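BIFUNCTIONAL PROTEIN Proline utilization A (PutA) (Corynebacterium freiburgense, PDB 5UX5) catalyses the two-step oxidation of proline to glutamate, pairing an FAD-dependent proline dehydrogenase with an NAD-dependent aldehyde dehydrogenase in a single chain. Local coordinates at residues Thr479-Trp482 and Ala483-Glu487; Glu532-Arg535 and Gln536-Leu539. All blocks are in the same frame, centred on the assembly; numbering follows the deposited sequence.

Contact 1 (Thr479-Trp482 and Ala483-Glu487); sequences TLEW and ARTLE
Glu481 and Arg484 face each other across the last turn of helix 477-484, a short helix whose backbone bonding weakens toward its end and whose chain is extended by Leu486. Ala483 N donates to Thr479 O at 3.0 Å, in the carbonyl plane, as a regular helical bond; Arg484 N then reaches both Leu480 O and Glu481 O weakly, and Thr485 N turns back to Trp482 O in another weak bond. The hydroxyl of Thr485 adds to this closing turn: with chi1 at 73°, OG1 stands between the backbone N and the carbonyl carbon and lies 3.3 Å from Trp482 O, to which it is hydrogen-bonded.

The charged pair is a modest salt bridge. Glu481 is bent at chi2 and brings OE2 to the edge of the guanidinium, 3.1 Å from Arg484 NH1, but the two planes are 40° apart and the N-H points poorly at the oxygen. Leu480 O lies over one face of the same guanidinium. Arg484 NE also has a weak, long ion pair with Asp203, on helix 202-221.

Within the fold, Thr479 and Ala483 touch Trp200, Leu480 touches Ile202, and Trp482 and Leu486 rest on helix 535-544. A backbone oxygen, Thr479 O, sits over one face of the Trp482 ring, 3.5 Å above the plane and offset toward the rim. Trp482 CE3 makes apolar contact with Leu486 CD2, obliquely, at 4.2 Å.

Contact 2 (Glu532-Arg535 and Gln536-Leu539); sequences ENIR and QDLL
Ile534 lays CB and CG2 against the carboxylate end of Asp537, crossing it at about a right angle, with CG2 3.6 Å from Asp537 OD2. Ile534 is the joint between two helices: it is the first residue to leave helical geometry after helix 517-533 and also the N-cap of helix 535-544. Its chi1 of 57° places CG1 between the backbone N and the carbonyl carbon, and from there CG1 packs against Leu538 CG at 4.3 Å.

The new helix is secured at once by backbone bonds. Leu538 N donates to Ile534 O at 2.7 Å, and Leu539 N to Arg535 O at 2.9 Å. Farther out, the aliphatic part of Arg535 runs beside Leu539 and points the same way, its CG 4.1 Å from Leu539 CD1.

Beyond CG the arginine spans the break. It is bent at chi3 (-58°) and grips Glu532 side-on in a salt bridge, with two nearly straight hydrogen bonds, Arg535 NE to Glu532 OE1 at 2.8 Å and Arg535 NH2 to Glu532 OE2 at 3.1 Å. Both oxygens use their syn lone pairs and lie within 3° of the guanidinium plane, an arrangement that fixes the rotation of both groups. Asp554 and Ser558, bonded to NH1 and NH2, bring further partners to this buried guanidinium, and the two carboxylates would be expected to stabilise its charge.

The kink thus sits between two other helices of the aldehyde dehydrogenase family region: helix 550-574 packs on Arg535 and Leu539, whereas Ile534, Asp537 and Leu538 touch helix 624-636.

In the fold
The centres of contacts 1 and 2 lie 11 Å apart, and the two pack directly on each other. Trp482 joins them: its CE3 lies 3.4 Å from Gln536 CG, and its CH2 lies 3.5 Å from Leu539 CD1. Leu486 adds a second patch, with CD1 4.0 Å from Leu539 CB. Contact 1 also touches Trp200 and Ile202 in the proline dehydrogenase family region, so it lies between the two enzyme regions; contact 2 belongs to the aldehyde dehydrogenase family region. Helix 550-574 touches both contacts. None of their residues is among those lining the FAD or NAD pocket, which fall between 232 and 422 and between 591 and 821, respectively.

Contact 1 (Thr479-Trp482 and Ala483-Glu487)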
loop_
_atom_site.group_PDB
_atom_site.type_symbol
_atom_site.label_atom_id
_atom_site.label_comp_id
_atom_site.label_asym_id
_atom_site.label_seq_id
_atom_site.Cartn_x
_atom_site.Cartn_y
_atom_site.Cartn_z
ATOM N N THR A 479 -17.017 -0.509 9.798
ATOM C CA THR A 479 -15.631 -0.138 10.084
ATOM C C THR A 479 -15.528 1.321 10.492
ATOM O O THR A 479 -14.911 1.647 11.516
ATOM C CB THR A 479 -14.773 -0.386 8.853
ATOM O OG1 THR A 479 -14.915 -1.748 8.464
ATOM C CG2 THR A 479 -13.308 -0.069 9.114
ATOM N N LEU A 480 -16.116 2.217 9.685
ATOM C CA LEU A 480 -16.173 3.643 10.015
ATOM C C LEU A 480 -16.905 3.899 11.325
ATOM O O LEU A 480 -16.721 4.961 11.927
ATOM C CB LEU A 480 -16.849 4.435 8.888
ATOM C CG LEU A 480 -16.118 4.315 7.547
ATOM C CD1 LEU A 480 -16.872 4.998 6.423
ATOM C CD2 LEU A 480 -14.709 4.863 7.672
ATOM N N GLU A 481 -17.708 2.944 11.796
ATOM C CA GLU A 481 -18.413 3.175 13.042
ATOM C C GLU A 481 -17.486 2.982 14.237
ATOM O O GLU A 481 -17.475 3.829 15.143
ATOM C CB GLU A 481 -19.652 2.279 13.135
ATOM C CG GLU A 481 -20.378 2.246 14.512
ATOM C CD GLU A 481 -20.770 3.629 15.124
ATOM O OE1 GLU A 481 -21.039 3.664 16.353
ATOM O OE2 GLU A 481 -20.846 4.660 14.409
ATOM N N TRP A 482 -16.686 1.890 14.260
ATOM C CA TRP A 482 -15.768 1.716 15.385
ATOM C C TRP A 482 -14.554 2.637 15.284
ATOM O O TRP A 482 -13.935 2.945 16.313
ATOM C CB TRP A 482 -15.332 0.238 15.563
ATOM C CG TRP A 482 -14.502 -0.438 14.471
ATOM C CD1 TRP A 482 -14.893 -1.487 13.681
ATOM C CD2 TRP A 482 -13.142 -0.138 14.087
ATOM N NE1 TRP A 482 -13.873 -1.856 12.824
ATOM C CE2 TRP A 482 -12.788 -1.044 13.052
ATOM C CE3 TRP A 482 -12.192 0.803 14.515
ATOM C CZ2 TRP A 482 -11.523 -1.023 12.429
ATOM C CZ3 TRP A 482 -10.943 0.827 13.901
ATOM C CH2 TRP A 482 -10.620 -0.081 12.864
ATOM N N ALA A 483 -14.240 3.134 14.085
ATOM C CA ALA A 483 -13.184 4.132 13.955
ATOM C C ALA A 483 -13.549 5.436 14.680
ATOM O O ALA A 483 -12.668 6.111 15.238
ATOM C CB ALA A 483 -12.901 4.373 12.468
ATOM N N ARG A 484 -14.839 5.783 14.723
ATOM C CA ARG A 484 -15.268 6.951 15.474
ATOM C C ARG A 484 -15.095 6.766 16.978
ATOM O O ARG A 484 -14.833 7.743 17.685
ATOM C CB ARG A 484 -16.728 7.267 15.162
ATOM C CG ARG A 484 -16.947 7.946 13.819
ATOM C CD ARG A 484 -18.417 8.197 13.577
ATOM N NE ARG A 484 -18.740 8.298 12.156
ATOM C CZ ARG A 484 -19.277 7.313 11.438
ATOM N NH1 ARG A 484 -19.549 6.152 12.012
ATOM N NH2 ARG A 484 -19.550 7.485 10.150
ATOM N N THR A 485 -15.260 5.544 17.492
ATOM C CA THR A 485 -15.307 5.286 18.930
ATOM C C THR A 485 -13.969 4.841 19.526
ATOM O O THR A 485 -13.959 4.239 20.603
ATOM C CB THR A 485 -16.397 4.247 19.260
ATOM O OG1 THR A 485 -15.990 2.931 18.836
ATOM C CG2 THR A 485 -17.741 4.617 18.627
ATOM N N LEU A 486 -12.844 5.149 18.890
ATOM C CA LEU A 486 -11.566 4.669 19.413
ATOM C C LEU A 486 -11.233 5.315 20.755
ATOM O O LEU A 486 -11.572 6.470 21.019
ATOM C CB LEU A 486 -10.443 4.925 18.406
ATOM C CG LEU A 486 -10.287 3.962 17.219
ATOM C CD1 LEU A 486 -9.118 4.381 16.363
ATOM C CD2 LEU A 486 -10.121 2.497 17.688
ATOM N N GLU A 487 -10.575 4.553 21.619
ATOM C CA GLU A 487 -10.287 5.011 22.971
ATOM C C GLU A 487 -8.840 5.487 23.108
ATOM O O GLU A 487 -8.037 5.378 22.185
ATOM C CB GLU A 487 -10.601 3.892 23.961
ATOM C CG GLU A 487 -12.056 3.438 23.880
ATOM C CD GLU A 487 -12.408 2.484 24.983
ATOM O OE1 GLU A 487 -11.861 1.361 24.989
ATOM O OE2 GLU A 487 -13.213 2.860 25.864
#

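Contact 2 (Glu532-Arg535 and Gln536-Leu539)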
loop_
_atom_site.group_PDB
_atom_site.type_symbol
_atom_site.label_atom_id
_atom_site.label_comp_id
_atom_site.label_asym_id
_atom_site.label_seq_id
_atom_site.Cartn_x
_atom_site.Cartn_y
_atom_site.Cartn_z
ATOM N N GLU A 532 -5.248 -9.740 17.068
ATOM C CA GLU A 532 -6.388 -9.347 16.239
ATOM C C GLU A 532 -7.574 -8.881 17.089
ATOM O O GLU A 532 -8.218 -7.884 16.757
ATOM C CB GLU A 532 -6.787 -10.513 15.327
ATOM C CG GLU A 532 -7.795 -10.155 14.264
ATOM C CD GLU A 532 -7.315 -9.033 13.341
ATOM O OE1 GLU A 532 -7.740 -7.867 13.572
ATOM O OE2 GLU A 532 -6.508 -9.316 12.405
ATOM N N ASN A 533 -7.831 -9.559 18.222
ATOM C CA ASN A 533 -8.944 -9.221 19.107
ATOM C C ASN A 533 -8.799 -7.833 19.724
ATOM O O ASN A 533 -9.804 -7.202 20.068
ATOM C CB ASN A 533 -9.069 -10.259 20.222
ATOM C CG ASN A 533 -9.373 -11.637 19.702
ATOM O OD1 ASN A 533 -9.926 -11.798 18.616
ATOM N ND2 ASN A 533 -8.965 -12.649 20.453
ATOM N N ILE A 534 -7.578 -7.373 19.950
ATOM C CA ILE A 534 -7.350 -6.043 20.488
ATOM C C ILE A 534 -6.860 -5.067 19.410
ATOM O O ILE A 534 -6.264 -4.038 19.739
ATOM C CB ILE A 534 -6.405 -6.067 21.699
ATOM C CG1 ILE A 534 -5.072 -6.712 21.338
ATOM C CG2 ILE A 534 -7.033 -6.736 22.878
ATOM C CD1 ILE A 534 -4.080 -6.581 22.440
ATOM N N ARG A 535 -7.138 -5.352 18.127
ATOM C CA ARG A 535 -6.747 -4.412 17.080
ATOM C C ARG A 535 -7.252 -3.013 17.395
ATOM O O ARG A 535 -6.535 -2.026 17.197
ATOM C CB ARG A 535 -7.272 -4.852 15.703
ATOM C CG ARG A 535 -6.987 -3.787 14.640
ATOM C CD ARG A 535 -7.433 -4.137 13.226
ATOM N NE ARG A 535 -6.837 -5.374 12.728
ATOM C CZ ARG A 535 -5.797 -5.427 11.903
ATOM N NH1 ARG A 535 -5.217 -4.308 11.489
ATOM N NH2 ARG A 535 -5.330 -6.606 11.502
ATOM N N GLN A 536 -8.467 -2.907 17.942
ATOM C CA GLN A 536 -8.984 -1.577 18.207
ATOM C C GLN A 536 -8.371 -0.953 19.442
ATOM O O GLN A 536 -8.165 0.265 19.471
ATOM C CB GLN A 536 -10.506 -1.612 18.297
ATOM C CG GLN A 536 -11.111 -1.360 16.944
ATOM C CD GLN A 536 -12.233 -2.294 16.618
ATOM O OE1 GLN A 536 -13.333 -2.226 17.198
ATOM N NE2 GLN A 536 -11.963 -3.200 15.676
ATOM N N ASP A 537 -8.058 -1.752 20.458
ATOM C CA ASP A 537 -7.270 -1.226 21.564
ATOM C C ASP A 537 -5.892 -0.765 21.077
ATOM O O ASP A 537 -5.386 0.277 21.518
ATOM C CB ASP A 537 -7.141 -2.276 22.668
ATOM C CG ASP A 537 -8.462 -2.612 23.308
ATOM O OD1 ASP A 537 -8.943 -1.785 24.106
ATOM O OD2 ASP A 537 -9.015 -3.702 23.026
ATOM N N LEU A 538 -5.251 -1.536 20.183
ATOM C CA LEU A 538 -3.949 -1.102 19.700
ATOM C C LEU A 538 -4.086 0.199 18.930
ATOM O O LEU A 538 -3.286 1.114 19.113
ATOM C CB LEU A 538 -3.268 -2.183 18.843
ATOM C CG LEU A 538 -2.858 -3.484 19.560
ATOM C CD1 LEU A 538 -2.335 -4.518 18.581
ATOM C CD2 LEU A 538 -1.866 -3.244 20.649
ATOM N N LEU A 539 -5.110 0.308 18.081
ATOM C CA LEU A 539 -5.329 1.550 17.339
ATOM C C LEU A 539 -5.531 2.729 18.291
ATOM O O LEU A 539 -4.978 3.818 18.082
ATOM C CB LEU A 539 -6.516 1.385 16.387
ATOM C CG LEU A 539 -6.242 0.402 15.239
ATOM C CD1 LEU A 539 -7.426 0.250 14.302
ATOM C CD2 LEU A 539 -4.995 0.813 14.468
#